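PDB 5G5Y: ABC transporter, substrate-binding protein from Streptococcus pneumoniae, which binds short- and long-chain fructooligosaccharides, preferring tetrasaccharides and larger, for import as the solute-binding subunit of the FusABC-MsmK ABC transporter. Local coordinates for residues T428-D431 and L432-A436; Y473-S476 and D477-A480; Q483-Y486 and D487-Q490; A67-V70 and D71-N74. All coordinates share one frame; numbering follows the deposited sequence.

Contact 1 of 4, residues T428-D431 and L432-A436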
ATOM      1  N   THR A 428      20.155  -1.978  -8.144  1.00 19.10           N
ATOM      2  CA  THR A 428      21.288  -2.860  -7.894  1.00 19.78           C
ATOM      3  C   THR A 428      21.480  -3.106  -6.414  1.00 22.10           C
ATOM      4  O   THR A 428      21.016  -2.323  -5.541  1.00 19.08           O
ATOM      5  CB  THR A 428      22.597  -2.298  -8.439  1.00 19.64           C
ATOM      6  OG1 THR A 428      22.901  -1.048  -7.794  1.00 19.62           O
ATOM      7  CG2 THR A 428      22.526  -2.140  -9.925  1.00 20.83           C
ATOM      8  N   GLN A 429      22.235  -4.170  -6.111  1.00 23.66           N
ATOM      9  CA  GLN A 429      22.529  -4.496  -4.706  1.00 25.54           C
ATOM     10  C   GLN A 429      23.244  -3.330  -4.015  1.00 22.94           C
ATOM     11  O   GLN A 429      22.880  -2.946  -2.916  1.00 21.66           O
ATOM     12  CB  GLN A 429      23.345  -5.814  -4.609  1.00 32.02           C
ATOM     13  CG  GLN A 429      23.299  -6.502  -3.241  1.00 37.92           C
ATOM     14  CD  GLN A 429      23.183  -8.042  -3.329  1.00 46.74           C
ATOM     15  OE1 GLN A 429      23.747  -8.690  -4.224  1.00 43.07           O
ATOM     16  NE2 GLN A 429      22.412  -8.624  -2.407  1.00 49.21           N
ATOM     17  N   GLU A 430      24.233  -2.747  -4.686  1.00 21.33           N
ATOM     18  CA  GLU A 430      24.996  -1.629  -4.156  1.00 24.31           C
ATOM     19  C   GLU A 430      24.114  -0.420  -3.823  1.00 22.28           C
ATOM     20  O   GLU A 430      24.258   0.213  -2.773  1.00 20.86           O
ATOM     21  CB  GLU A 430      26.047  -1.202  -5.174  1.00 30.67           C
ATOM     22  CG  GLU A 430      27.007  -0.143  -4.667  1.00 38.34           C
ATOM     23  CD  GLU A 430      27.849   0.485  -5.775  1.00 46.36           C
ATOM     24  OE1 GLU A 430      27.562   0.268  -6.980  1.00 53.64           O
ATOM     25  OE2 GLU A 430      28.802   1.217  -5.427  1.00 53.15           O
ATOM     26  N   ASP A 431      23.236  -0.090  -4.746  1.00 19.06           N
ATOM     27  CA  ASP A 431      22.288   1.004  -4.516  1.00 19.08           C
ATOM     28  C   ASP A 431      21.286   0.683  -3.423  1.00 18.21           C
ATOM     29  O   ASP A 431      21.016   1.544  -2.570  1.00 18.39           O
ATOM     30  CB  ASP A 431      21.621   1.453  -5.811  1.00 18.29           C
ATOM     31  CG  ASP A 431      22.587   2.223  -6.730  1.00 19.61           C
ATOM     32  OD1 ASP A 431      23.549   2.833  -6.218  1.00 22.08           O
ATOM     33  OD2 ASP A 431      22.405   2.233  -7.962  1.00 20.00           O
ATOM     34  N   LEU A 432      20.794  -0.543  -3.399  1.00 17.73           N
ATOM     35  CA  LEU A 432      19.877  -0.982  -2.334  1.00 19.48           C
ATOM     36  C   LEU A 432      20.480  -0.767  -0.959  1.00 20.81           C
ATOM     37  O   LEU A 432      19.840  -0.180  -0.071  1.00 19.56           O
ATOM     38  CB  LEU A 432      19.444  -2.435  -2.522  1.00 20.75           C
ATOM     39  CG  LEU A 432      18.385  -2.695  -3.581  1.00 22.44           C
ATOM     40  CD1 LEU A 432      18.307  -4.164  -3.962  1.00 24.30           C
ATOM     41  CD2 LEU A 432      17.037  -2.239  -3.057  1.00 24.74           C
ATOM     42  N   ASP A 433      21.737  -1.185  -0.801  1.00 22.40           N
ATOM     43  CA  ASP A 433      22.456  -1.022   0.458  1.00 22.02           C
ATOM     44  C   ASP A 433      22.730   0.450   0.802  1.00 20.92           C
ATOM     45  O   ASP A 433      22.631   0.833   1.946  1.00 19.34           O
ATOM     46  CB  ASP A 433      23.784  -1.805   0.444  1.00 24.75           C
ATOM     47  CG  ASP A 433      23.582  -3.327   0.369  1.00 28.62           C
ATOM     48  OD1 ASP A 433      22.452  -3.859   0.600  1.00 28.89           O
ATOM     49  OD2 ASP A 433      24.593  -3.992   0.074  1.00 30.90           O
ATOM     50  N   LYS A 434      23.101   1.256  -0.175  1.00 20.99           N
ATOM     51  CA  LYS A 434      23.319   2.677   0.057  1.00 22.18           C
ATOM     52  C   LYS A 434      22.052   3.393   0.524  1.00 19.20           C
ATOM     53  O   LYS A 434      22.088   4.228   1.434  1.00 17.87           O
ATOM     54  CB  LYS A 434      23.783   3.364  -1.223  1.00 26.04           C
ATOM     55  CG  LYS A 434      25.204   3.039  -1.615  1.00 31.61           C
ATOM     56  CD  LYS A 434      25.757   3.967  -2.691  1.00 36.84           C
ATOM     57  CE  LYS A 434      25.213   3.611  -4.049  1.00 37.64           C
ATOM     58  NZ  LYS A 434      25.677   4.520  -5.135  1.00 45.17           N
ATOM     59  N   ILE A 435      20.946   3.067  -0.134  1.00 17.77           N
ATOM     60  CA  ILE A 435      19.645   3.671   0.174  1.00 18.26           C
ATOM     61  C   ILE A 435      19.158   3.226   1.564  1.00 17.72           C
ATOM     62  O   ILE A 435      18.697   4.057   2.340  1.00 16.70           O
ATOM     63  CB  ILE A 435      18.631   3.323  -0.964  1.00 19.08           C
ATOM     64  CG1 ILE A 435      19.022   4.023  -2.273  1.00 20.01           C
ATOM     65  CG2 ILE A 435      17.163   3.625  -0.625  1.00 19.47           C
ATOM     66  CD1 ILE A 435      19.089   5.537  -2.234  1.00 21.11           C
ATOM     67  N   ALA A 436      19.328   1.943   1.885  1.00 17.88           N
ATOM     68  CA  ALA A 436      18.965   1.384   3.195  1.00 19.52           C
ATOM     69  C   ALA A 436      19.699   2.055   4.344  1.00 19.11           C
ATOM     70  O   ALA A 436      19.122   2.334   5.407  1.00 19.46           O
ATOM     71  CB  ALA A 436      19.206  -0.128   3.227  1.00 19.56           C
TER

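Contact 2 of 4, residues Y473-S476 and D477-A480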
ATOM      1  N   TYR A 473      23.908  13.123   6.501  1.00 18.30           N
ATOM      2  CA  TYR A 473      23.402  11.772   6.354  1.00 18.20           C
ATOM      3  C   TYR A 473      23.331  11.281   4.907  1.00 18.51           C
ATOM      4  O   TYR A 473      23.005  10.106   4.682  1.00 21.24           O
ATOM      5  CB  TYR A 473      22.013  11.615   6.964  1.00 18.06           C
ATOM      6  CG  TYR A 473      21.950  11.624   8.469  1.00 19.05           C
ATOM      7  CD1 TYR A 473      22.809  10.836   9.243  1.00 18.85           C
ATOM      8  CD2 TYR A 473      21.004  12.386   9.116  1.00 19.06           C
ATOM      9  CE1 TYR A 473      22.705  10.817  10.623  1.00 20.47           C
ATOM     10  CE2 TYR A 473      20.885  12.369  10.485  1.00 21.27           C
ATOM     11  CZ  TYR A 473      21.739  11.585  11.240  1.00 22.28           C
ATOM     12  OH  TYR A 473      21.602  11.638  12.594  1.00 23.11           O
ATOM     13  N   GLY A 474      23.583  12.150   3.943  1.00 18.22           N
ATOM     14  CA  GLY A 474      23.726  11.733   2.555  1.00 18.49           C
ATOM     15  C   GLY A 474      22.550  12.074   1.646  1.00 16.94           C
ATOM     16  O   GLY A 474      22.358  11.411   0.615  1.00 16.38           O
ATOM     17  N   LEU A 475      21.763  13.086   2.016  1.00 17.65           N
ATOM     18  CA  LEU A 475      20.586  13.447   1.231  1.00 17.64           C
ATOM     19  C   LEU A 475      20.900  13.680  -0.252  1.00 18.08           C
ATOM     20  O   LEU A 475      20.169  13.187  -1.114  1.00 16.62           O
ATOM     21  CB  LEU A 475      19.879  14.674   1.816  1.00 18.18           C
ATOM     22  CG  LEU A 475      18.596  15.109   1.103  1.00 18.78           C
ATOM     23  CD1 LEU A 475      17.590  13.980   1.161  1.00 19.67           C
ATOM     24  CD2 LEU A 475      18.068  16.393   1.723  1.00 19.68           C
ATOM     25  N   SER A 476      21.965  14.420  -0.582  1.00 17.24           N
ATOM     26  CA  SER A 476      22.245  14.653  -1.995  1.00 18.39           C
ATOM     27  C   SER A 476      22.528  13.359  -2.744  1.00 17.74           C
ATOM     28  O   SER A 476      22.108  13.217  -3.879  1.00 18.92           O
ATOM     29  CB  SER A 476      23.364  15.673  -2.227  1.00 19.83           C
ATOM     30  OG  SER A 476      24.580  15.211  -1.700  1.00 21.79           O
ATOM     31  N   ASP A 477      23.216  12.411  -2.122  1.00 19.05           N
ATOM     32  CA  ASP A 477      23.487  11.125  -2.773  1.00 19.78           C
ATOM     33  C   ASP A 477      22.215  10.318  -2.962  1.00 18.21           C
ATOM     34  O   ASP A 477      22.021   9.693  -4.005  1.00 17.94           O
ATOM     35  CB  ASP A 477      24.495  10.309  -1.973  1.00 22.17           C
ATOM     36  CG  ASP A 477      25.906  10.898  -2.015  1.00 27.80           C
ATOM     37  OD1 ASP A 477      26.232  11.716  -2.891  1.00 31.07           O
ATOM     38  OD2 ASP A 477      26.706  10.533  -1.151  1.00 34.92           O
ATOM     39  N   TYR A 478      21.399  10.303  -1.922  1.00 16.65           N
ATOM     40  CA  TYR A 478      20.067   9.665  -1.929  1.00 17.14           C
ATOM     41  C   TYR A 478      19.243  10.109  -3.151  1.00 16.29           C
ATOM     42  O   TYR A 478      18.755   9.291  -3.940  1.00 14.47           O
ATOM     43  CB  TYR A 478      19.338  10.040  -0.629  1.00 17.95           C
ATOM     44  CG  TYR A 478      18.011   9.352  -0.415  1.00 18.76           C
ATOM     45  CD1 TYR A 478      17.978   8.068   0.081  1.00 20.50           C
ATOM     46  CD2 TYR A 478      16.798   9.981  -0.690  1.00 21.13           C
ATOM     47  CE1 TYR A 478      16.809   7.398   0.293  1.00 20.60           C
ATOM     48  CE2 TYR A 478      15.588   9.309  -0.470  1.00 21.94           C
ATOM     49  CZ  TYR A 478      15.621   8.016   0.033  1.00 22.30           C
ATOM     50  OH  TYR A 478      14.506   7.265   0.300  1.00 23.02           O
ATOM     51  N   LEU A 479      19.162  11.426  -3.320  1.00 17.34           N
ATOM     52  CA  LEU A 479      18.418  12.016  -4.435  1.00 18.81           C
ATOM     53  C   LEU A 479      18.995  11.730  -5.789  1.00 17.94           C
ATOM     54  O   LEU A 479      18.232  11.482  -6.728  1.00 15.31           O
ATOM     55  CB  LEU A 479      18.238  13.519  -4.271  1.00 21.23           C
ATOM     56  CG  LEU A 479      17.213  13.890  -3.198  1.00 25.31           C
ATOM     57  CD1 LEU A 479      17.301  15.387  -2.919  1.00 25.16           C
ATOM     58  CD2 LEU A 479      15.802  13.513  -3.667  1.00 27.25           C
ATOM     59  N   ALA A 480      20.330  11.717  -5.891  1.00 16.50           N
ATOM     60  CA  ALA A 480      20.962  11.386  -7.156  1.00 17.03           C
ATOM     61  C   ALA A 480      20.658   9.944  -7.529  1.00 16.10           C
ATOM     62  O   ALA A 480      20.420   9.658  -8.693  1.00 16.24           O
ATOM     63  CB  ALA A 480      22.484  11.628  -7.133  1.00 16.86           C
TER
HETATM   64  O   HOH W   1      25.535  13.720  -4.472  1.00 54.05           O

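Contact 3 of 4, residues Q483-Y486 and D487-Q490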
ATOM      1  N   GLN A 483      16.964   9.814  -8.615  1.00 14.68           N
ATOM      2  CA  GLN A 483      16.819  10.438  -9.921  1.00 15.13           C
ATOM      3  C   GLN A 483      17.374   9.545 -11.012  1.00 15.80           C
ATOM      4  O   GLN A 483      16.804   9.472 -12.083  1.00 15.21           O
ATOM      5  CB  GLN A 483      17.526  11.819  -9.960  1.00 15.82           C
ATOM      6  CG  GLN A 483      17.249  12.627 -11.186  1.00 16.16           C
ATOM      7  CD  GLN A 483      15.824  13.129 -11.233  1.00 17.16           C
ATOM      8  OE1 GLN A 483      15.406  13.873 -10.362  1.00 16.08           O
ATOM      9  NE2 GLN A 483      15.093  12.776 -12.288  1.00 18.31           N
ATOM     10  N   LYS A 484      18.504   8.879 -10.756  1.00 15.88           N
ATOM     11  CA  LYS A 484      19.060   7.969 -11.725  1.00 17.63           C
ATOM     12  C   LYS A 484      18.063   6.869 -12.133  1.00 16.10           C
ATOM     13  O   LYS A 484      17.833   6.620 -13.316  1.00 16.75           O
ATOM     14  CB  LYS A 484      20.365   7.366 -11.187  1.00 19.32           C
ATOM     15  CG  LYS A 484      21.062   6.350 -12.092  1.00 21.34           C
ATOM     16  CD  LYS A 484      22.333   5.811 -11.428  1.00 23.02           C
ATOM     17  CE  LYS A 484      22.016   4.783 -10.357  1.00 24.00           C
ATOM     18  NZ  LYS A 484      23.230   4.115  -9.808  1.00 24.71           N
ATOM     19  N   TYR A 485      17.490   6.201 -11.158  1.00 15.53           N
ATOM     20  CA  TYR A 485      16.515   5.165 -11.461  1.00 15.04           C
ATOM     21  C   TYR A 485      15.226   5.702 -12.102  1.00 14.33           C
ATOM     22  O   TYR A 485      14.647   5.027 -12.955  1.00 14.82           O
ATOM     23  CB  TYR A 485      16.221   4.320 -10.230  1.00 15.36           C
ATOM     24  CG  TYR A 485      17.358   3.392  -9.913  1.00 15.93           C
ATOM     25  CD1 TYR A 485      17.509   2.197 -10.613  1.00 16.58           C
ATOM     26  CD2 TYR A 485      18.315   3.723  -8.950  1.00 16.45           C
ATOM     27  CE1 TYR A 485      18.565   1.353 -10.358  1.00 17.97           C
ATOM     28  CE2 TYR A 485      19.367   2.873  -8.676  1.00 17.17           C
ATOM     29  CZ  TYR A 485      19.501   1.694  -9.401  1.00 17.52           C
ATOM     30  OH  TYR A 485      20.562   0.830  -9.168  1.00 18.93           O
ATOM     31  N   TYR A 486      14.807   6.903 -11.710  1.00 15.03           N
ATOM     32  CA  TYR A 486      13.637   7.542 -12.324  1.00 15.10           C
ATOM     33  C   TYR A 486      13.864   7.772 -13.816  1.00 16.85           C
ATOM     34  O   TYR A 486      13.012   7.411 -14.663  1.00 15.98           O
ATOM     35  CB  TYR A 486      13.268   8.848 -11.616  1.00 14.43           C
ATOM     36  CG  TYR A 486      12.025   9.439 -12.219  1.00 13.48           C
ATOM     37  CD1 TYR A 486      10.789   8.933 -11.888  1.00 15.16           C
ATOM     38  CD2 TYR A 486      12.075  10.453 -13.178  1.00 13.99           C
ATOM     39  CE1 TYR A 486       9.627   9.424 -12.451  1.00 14.49           C
ATOM     40  CE2 TYR A 486      10.886  10.966 -13.754  1.00 15.46           C
ATOM     41  CZ  TYR A 486       9.663  10.416 -13.377  1.00 15.21           C
ATOM     42  OH  TYR A 486       8.419  10.809 -13.888  1.00 17.73           O
ATOM     43  N   ASP A 487      15.034   8.338 -14.138  1.00 17.43           N
ATOM     44  CA  ASP A 487      15.379   8.595 -15.528  1.00 19.44           C
ATOM     45  C   ASP A 487      15.464   7.284 -16.304  1.00 20.91           C
ATOM     46  O   ASP A 487      14.944   7.214 -17.406  1.00 21.89           O
ATOM     47  CB  ASP A 487      16.687   9.403 -15.667  1.00 20.90           C
ATOM     48  CG  ASP A 487      16.597  10.807 -15.028  1.00 22.20           C
ATOM     49  OD1 ASP A 487      15.480  11.330 -14.761  1.00 22.84           O
ATOM     50  OD2 ASP A 487      17.656  11.408 -14.801  1.00 24.79           O
ATOM     51  N   GLN A 488      16.101   6.257 -15.753  1.00 22.46           N
ATOM     52  CA  GLN A 488      16.152   4.955 -16.437  1.00 25.97           C
ATOM     53  C   GLN A 488      14.745   4.349 -16.696  1.00 25.75           C
ATOM     54  O   GLN A 488      14.468   3.815 -17.775  1.00 24.93           O
ATOM     55  CB  GLN A 488      17.000   3.960 -15.648  1.00 29.78           C
ATOM     56  CG  GLN A 488      18.490   4.234 -15.699  1.00 35.10           C
ATOM     57  CD  GLN A 488      19.321   3.338 -14.775  1.00 41.94           C
ATOM     58  OE1 GLN A 488      18.799   2.439 -14.095  1.00 46.04           O
ATOM     59  NE2 GLN A 488      20.632   3.593 -14.741  1.00 45.39           N
ATOM     60  N   TYR A 489      13.880   4.400 -15.686  1.00 22.51           N
ATOM     61  CA  TYR A 489      12.481   3.969 -15.826  1.00 22.28           C
ATOM     62  C   TYR A 489      11.755   4.660 -16.981  1.00 24.68           C
ATOM     63  O   TYR A 489      11.071   3.990 -17.777  1.00 23.87           O
ATOM     64  CB  TYR A 489      11.725   4.201 -14.519  1.00 21.16           C
ATOM     65  CG  TYR A 489      10.283   3.829 -14.558  1.00 20.26           C
ATOM     66  CD1 TYR A 489       9.872   2.512 -14.431  1.00 20.57           C
ATOM     67  CD2 TYR A 489       9.323   4.802 -14.721  1.00 21.63           C
ATOM     68  CE1 TYR A 489       8.514   2.187 -14.455  1.00 21.76           C
ATOM     69  CE2 TYR A 489       7.980   4.495 -14.730  1.00 22.97           C
ATOM     70  CZ  TYR A 489       7.583   3.188 -14.604  1.00 22.41           C
ATOM     71  OH  TYR A 489       6.244   2.961 -14.646  1.00 24.07           O
ATOM     72  N   GLN A 490      11.909   5.978 -17.103  1.00 27.30           N
ATOM     73  CA  GLN A 490      11.318   6.708 -18.256  1.00 30.51           C
ATOM     74  C   GLN A 490      11.705   6.097 -19.606  1.00 32.11           C
ATOM     75  O   GLN A 490      10.854   5.965 -20.475  1.00 32.48           O
ATOM     76  CB  GLN A 490      11.693   8.199 -18.264  1.00 30.95           C
ATOM     77  CG  GLN A 490      11.254   8.999 -17.063  1.00 31.09           C
ATOM     78  CD  GLN A 490       9.908   8.595 -16.502  1.00 33.04           C
ATOM     79  OE1 GLN A 490       9.819   8.126 -15.372  1.00 38.93           O
ATOM     80  NE2 GLN A 490       8.863   8.754 -17.283  1.00 33.76           N
TER

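Contact 4 of 4, residues A67-V70 and D71-N74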
ATOM      1  N   ALA A  67       9.629 -12.119  -1.169  1.00 25.27           N
ATOM      2  CA  ALA A  67      11.001 -11.745  -0.794  1.00 25.89           C
ATOM      3  C   ALA A  67      11.340 -10.284  -1.098  1.00 27.28           C
ATOM      4  O   ALA A  67      10.748  -9.700  -1.994  1.00 24.40           O
ATOM      5  CB  ALA A  67      11.974 -12.612  -1.519  1.00 26.23           C
ATOM      6  N   SER A  68      12.311  -9.732  -0.368  1.00 24.69           N
ATOM      7  CA  SER A  68      12.846  -8.400  -0.641  1.00 26.25           C
ATOM      8  C   SER A  68      13.766  -8.404  -1.893  1.00 23.58           C
ATOM      9  O   SER A  68      14.249  -9.460  -2.340  1.00 21.85           O
ATOM     10  CB  SER A  68      13.629  -7.890   0.569  1.00 25.82           C
ATOM     11  OG  SER A  68      14.879  -8.562   0.646  1.00 26.76           O
ATOM     12  N   ASP A  69      14.008  -7.215  -2.442  1.00 21.67           N
ATOM     13  CA  ASP A  69      14.918  -7.043  -3.574  1.00 22.16           C
ATOM     14  C   ASP A  69      16.333  -7.530  -3.257  1.00 21.82           C
ATOM     15  O   ASP A  69      16.966  -8.189  -4.078  1.00 21.43           O
ATOM     16  CB  ASP A  69      14.919  -5.595  -4.044  1.00 22.84           C
ATOM     17  CG  ASP A  69      13.604  -5.205  -4.702  1.00 25.44           C
ATOM     18  OD1 ASP A  69      12.782  -6.117  -5.040  1.00 25.54           O
ATOM     19  OD2 ASP A  69      13.366  -3.995  -4.881  1.00 25.52           O
ATOM     20  N   VAL A  70      16.768  -7.243  -2.039  1.00 23.21           N
ATOM     21  CA  VAL A  70      18.052  -7.738  -1.511  1.00 26.93           C
ATOM     22  C   VAL A  70      18.130  -9.259  -1.591  1.00 25.73           C
ATOM     23  O   VAL A  70      19.119  -9.777  -2.078  1.00 25.00           O
ATOM     24  CB  VAL A  70      18.280  -7.253  -0.063  1.00 28.10           C
ATOM     25  CG1 VAL A  70      19.363  -8.061   0.638  1.00 31.69           C
ATOM     26  CG2 VAL A  70      18.692  -5.800  -0.094  1.00 28.79           C
ATOM     27  N   ASP A  71      17.078  -9.935  -1.113  1.00 26.78           N
ATOM     28  CA  ASP A  71      16.958 -11.411  -1.141  1.00 27.48           C
ATOM     29  C   ASP A  71      17.017 -11.911  -2.567  1.00 24.55           C
ATOM     30  O   ASP A  71      17.777 -12.833  -2.862  1.00 25.07           O
ATOM     31  CB  ASP A  71      15.622 -11.929  -0.546  1.00 29.26           C
ATOM     32  CG  ASP A  71      15.493 -11.778   0.951  1.00 33.49           C
ATOM     33  OD1 ASP A  71      16.493 -11.792   1.680  1.00 35.50           O
ATOM     34  OD2 ASP A  71      14.324 -11.668   1.416  1.00 39.40           O
ATOM     35  N   LEU A  72      16.205 -11.343  -3.468  1.00 22.93           N
ATOM     36  CA  LEU A  72      16.203 -11.807  -4.876  1.00 22.42           C
ATOM     37  C   LEU A  72      17.587 -11.737  -5.498  1.00 23.12           C
ATOM     38  O   LEU A  72      18.023 -12.691  -6.138  1.00 23.60           O
ATOM     39  CB  LEU A  72      15.233 -11.000  -5.782  1.00 22.82           C
ATOM     40  CG  LEU A  72      13.742 -11.248  -5.534  1.00 22.75           C
ATOM     41  CD1 LEU A  72      12.911 -10.273  -6.405  1.00 21.05           C
ATOM     42  CD2 LEU A  72      13.353 -12.701  -5.789  1.00 21.95           C
ATOM     43  N   MET A  73      18.268 -10.609  -5.285  1.00 25.50           N
ATOM     44  CA  MET A  73      19.633 -10.400  -5.784  1.00 28.72           C
ATOM     45  C   MET A  73      20.633 -11.411  -5.238  1.00 26.35           C
ATOM     46  O   MET A  73      21.448 -11.938  -5.986  1.00 27.09           O
ATOM     47  CB  MET A  73      20.138  -8.987  -5.451  1.00 33.11           C
ATOM     48  CG  MET A  73      19.568  -7.874  -6.315  1.00 41.91           C
ATOM     49  SD  MET A  73      19.311  -8.297  -8.057  1.00 50.81           S
ATOM     50  CE  MET A  73      19.399  -6.595  -8.639  1.00 48.61           C
ATOM     51  N   ASN A  74      20.577 -11.649  -3.931  1.00 26.94           N
ATOM     52  CA  ASN A  74      21.437 -12.661  -3.334  1.00 26.61           C
ATOM     53  C   ASN A  74      21.165 -14.031  -3.959  1.00 25.17           C
ATOM     54  O   ASN A  74      22.098 -14.715  -4.361  1.00 24.60           O
ATOM     55  CB  ASN A  74      21.240 -12.725  -1.831  1.00 29.03           C
ATOM     56  CG  ASN A  74      22.069 -11.703  -1.093  1.00 36.98           C
ATOM     57  OD1 ASN A  74      23.137 -11.265  -1.574  1.00 41.47           O
ATOM     58  ND2 ASN A  74      21.581 -11.292   0.079  1.00 38.01           N
TER

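Contact 1 of 4, residues T428-D431 and L432-A436
Thr428 caps the first turn of helix 429-455, and Leu432 packs against its carbonyl. The hydroxyl OG1 of Thr428 accepts from Asp431 N at 3.2 Å with an N-H...O angle of 161°, which makes Thr428 the N-cap, while its carbonyl O takes Leu432 N at 2.8 Å. Leu432 CG, turned beside its own backbone N (chi1 -77°), lies 3.3 Å from the same Thr428 O, and the branch reaches toward Asp69 of helix 69-77. Ile435 continues the close-packed side: its CG1 sits 3.2 Å from Asp431 O and its far end packs on Tyr478 of helix 475-492. The buried Asp431 carboxylate belongs here too, its OD2 held by Tyr485 OH and Lys484 NZ of helix 475-492.

The other side is looser and more open. Asp433, Glu430 and the outer part of Lys434 are exposed. The side chains of Glu430 and Lys434 meet through aliphatic carbons, Glu430 CG to Lys434 CE at 4.2 Å; Glu430 OE2 and Lys434 NZ stay 4.6 Å apart, too far for a salt bridge. Lys434, bent at chi3 (-77°), runs beside Asp431 and forms a salt bridge to OD1 whose exact geometry is doubtful, because OD1 is modelled too close to its neighbour. With Lys484 NZ and Tyr485 OH on OD2, and the helix start close by, the Asp431 carboxylate is probably kept ionised.

Contact 2 of 4, residues Y473-S476 and D477-A480
Backbone hydrogen bonds set the frame in which Gly474, Leu475 and Ser476 meet the next turn. Tyr478 N donates to Gly474 O at 2.9 Å, Leu479 N to Leu475 O at 3.0 Å and Ala480 N to Ser476 O at 3.1 Å, the first of them nearly straight (173°).

Apolar contacts come next. Leu475, with CG swung anti to its backbone N (chi1 -178°), sends its branch toward two residues of the following turn: CG approaches Leu479 CD1 at 4.2 Å, and CD1 lies 4.5 Å from Tyr478 CD2 on the ring. Both leucines also pack on Phe220 of strand 218-220, a ligand of the second calcium site, whereas the buried Tyr478 ring leads off to Ile435 and Ile438 of helix 429-455, where its OH is hydrogen-bonded to Glu439 OE2.

The segment is the junction of two helices. The chain passes between them in a two-residue turn, Tyr473-Gly474, in which the glycine, with positive phi (106°), both ends helix 459-472 in a Schellman motif and N-caps helix 475-492.

Polar side-chain contacts of Ser476 and Asp477 lie on the exposed flank. A water donates to Asp477 OD1 at 2.6 Å and, weakly, to Ser476 OG at 3.3 Å, linking the two neighbours. The serine hydroxyl also bonds to Glu471 OE2 in the preceding helix.

Contact 3 of 4, residues Q483-Y486 and D487-Q490
Gln483 and Asp487 are joined by a side-chain hydrogen bond one turn apart on helix 475-492, an i to i+4 pairing reinforced by the backbone bond from Asp487 N to Gln483 O at 2.9 Å. The amide donates from NE2 to Asp487 OD1 at 2.9 Å. The acceptor lies almost in the plane of the Gln483 amide, but the approach to the carboxylate is from above its plane, 35° out of it. The bend of Gln483 at chi2 (70°) turns NE2 toward OD1 of the next turn.

The buried Tyr486, its CG anti to the backbone N, crosses Asp487 nearly at a right angle, ring and carboxylate planes 67° apart, with CD2 of Tyr486 3.9 Å from Asp487 OD1. A pairing of the same i to i+4 spacing runs along the neighbouring flank: the extended Gln488 lies alongside Lys484, its NE2 3.8 Å from Lys484 CG. Gln488 also lies alongside the Tyr485 ring, its OE1 3.7 Å from Tyr485 CD1 and its amide steep to that ring. Tyr489 CB rests against the preceding turn, 3.4 Å from Tyr485 O.

Further out, other parts of the chain position these groups. The Tyr486 ring packs on Asn420, and that of Tyr489 on Glu104 and Leu108 of helix 104-109. Lys484 and Tyr485 face helix 429-455, where the Tyr485 hydroxyl accepts from Thr428 N. The Gln483 amide is gripped at both ends, which defines its rotation: OE1 accepts from Val218 N, while NE2 also donates to Gly216 O.

Contact 4 of 4, residues A67-V70 and D71-N74
Ser68 and Asp71 face each other across the first turn of helix 69-77, each side chain reaching for the other's backbone. Ser68 OG, set between its own N and carbonyl carbon (chi1 75°), stands over the turn and accepts from Asp71 N at 3.1 Å with an angle of 164°. Asp71 turns its carboxylate the opposite way along the chain, with CG beside its backbone N (chi1 -70°), which brings OD2 to Ser68 N at 3.3 Å; this return bond is weak. Ala67 points its methyl into the same corner, CB lying 3.8 Å from Asp71 CB and 4.5 Å from Leu72 CD2.

The reciprocal pair is a capping box, with Ser68 as N-cap and Asp71 three residues on, and it gives the amide of Asp71 a good partner and that of Ser68 a weak one. The regular backbone pattern begins here as well, Leu72 N donating to Ser68 O at 2.9 Å.

Val70 and Asn74, one turn apart, extend together from the same flank; Val70 CG1 comes within 4.0 Å of Asn74 ND2. The other end of that amide, OD1, receives a weak hydrogen bond from Gln429 NE2 of helix 429-455. Asp69 heads away from the turn instead, to a salt bridge with Arg307, and Met73 runs away from the turn onto Pro112 and Phe426, while the buried Leu72 packs against Ser118 and Asp308.

Overall arrangement
Contacts 1, 2 and 4 lie at helix starts but are capped differently: a threonine hydroxyl in contact 1, a glycine with no side chain in contact 2, a reciprocal serine-aspartate box in contact 4. Contact 3 sits mid-helix and relies on amide and carboxylate pairing. Contacts 2 and 3 share helix 475-492, and contact 1 is the hub that touches the other three: by packing to contact 2, by charge and hydroxyl to contact 3, by a weak glutamine-asparagine hydrogen bond and by packing to contact 4. Contacts 1 to 3 are each partly buried, whereas contact 4 is a surface contact. Contacts 2 and 4 stay about 12 Å apart at their nearest atoms.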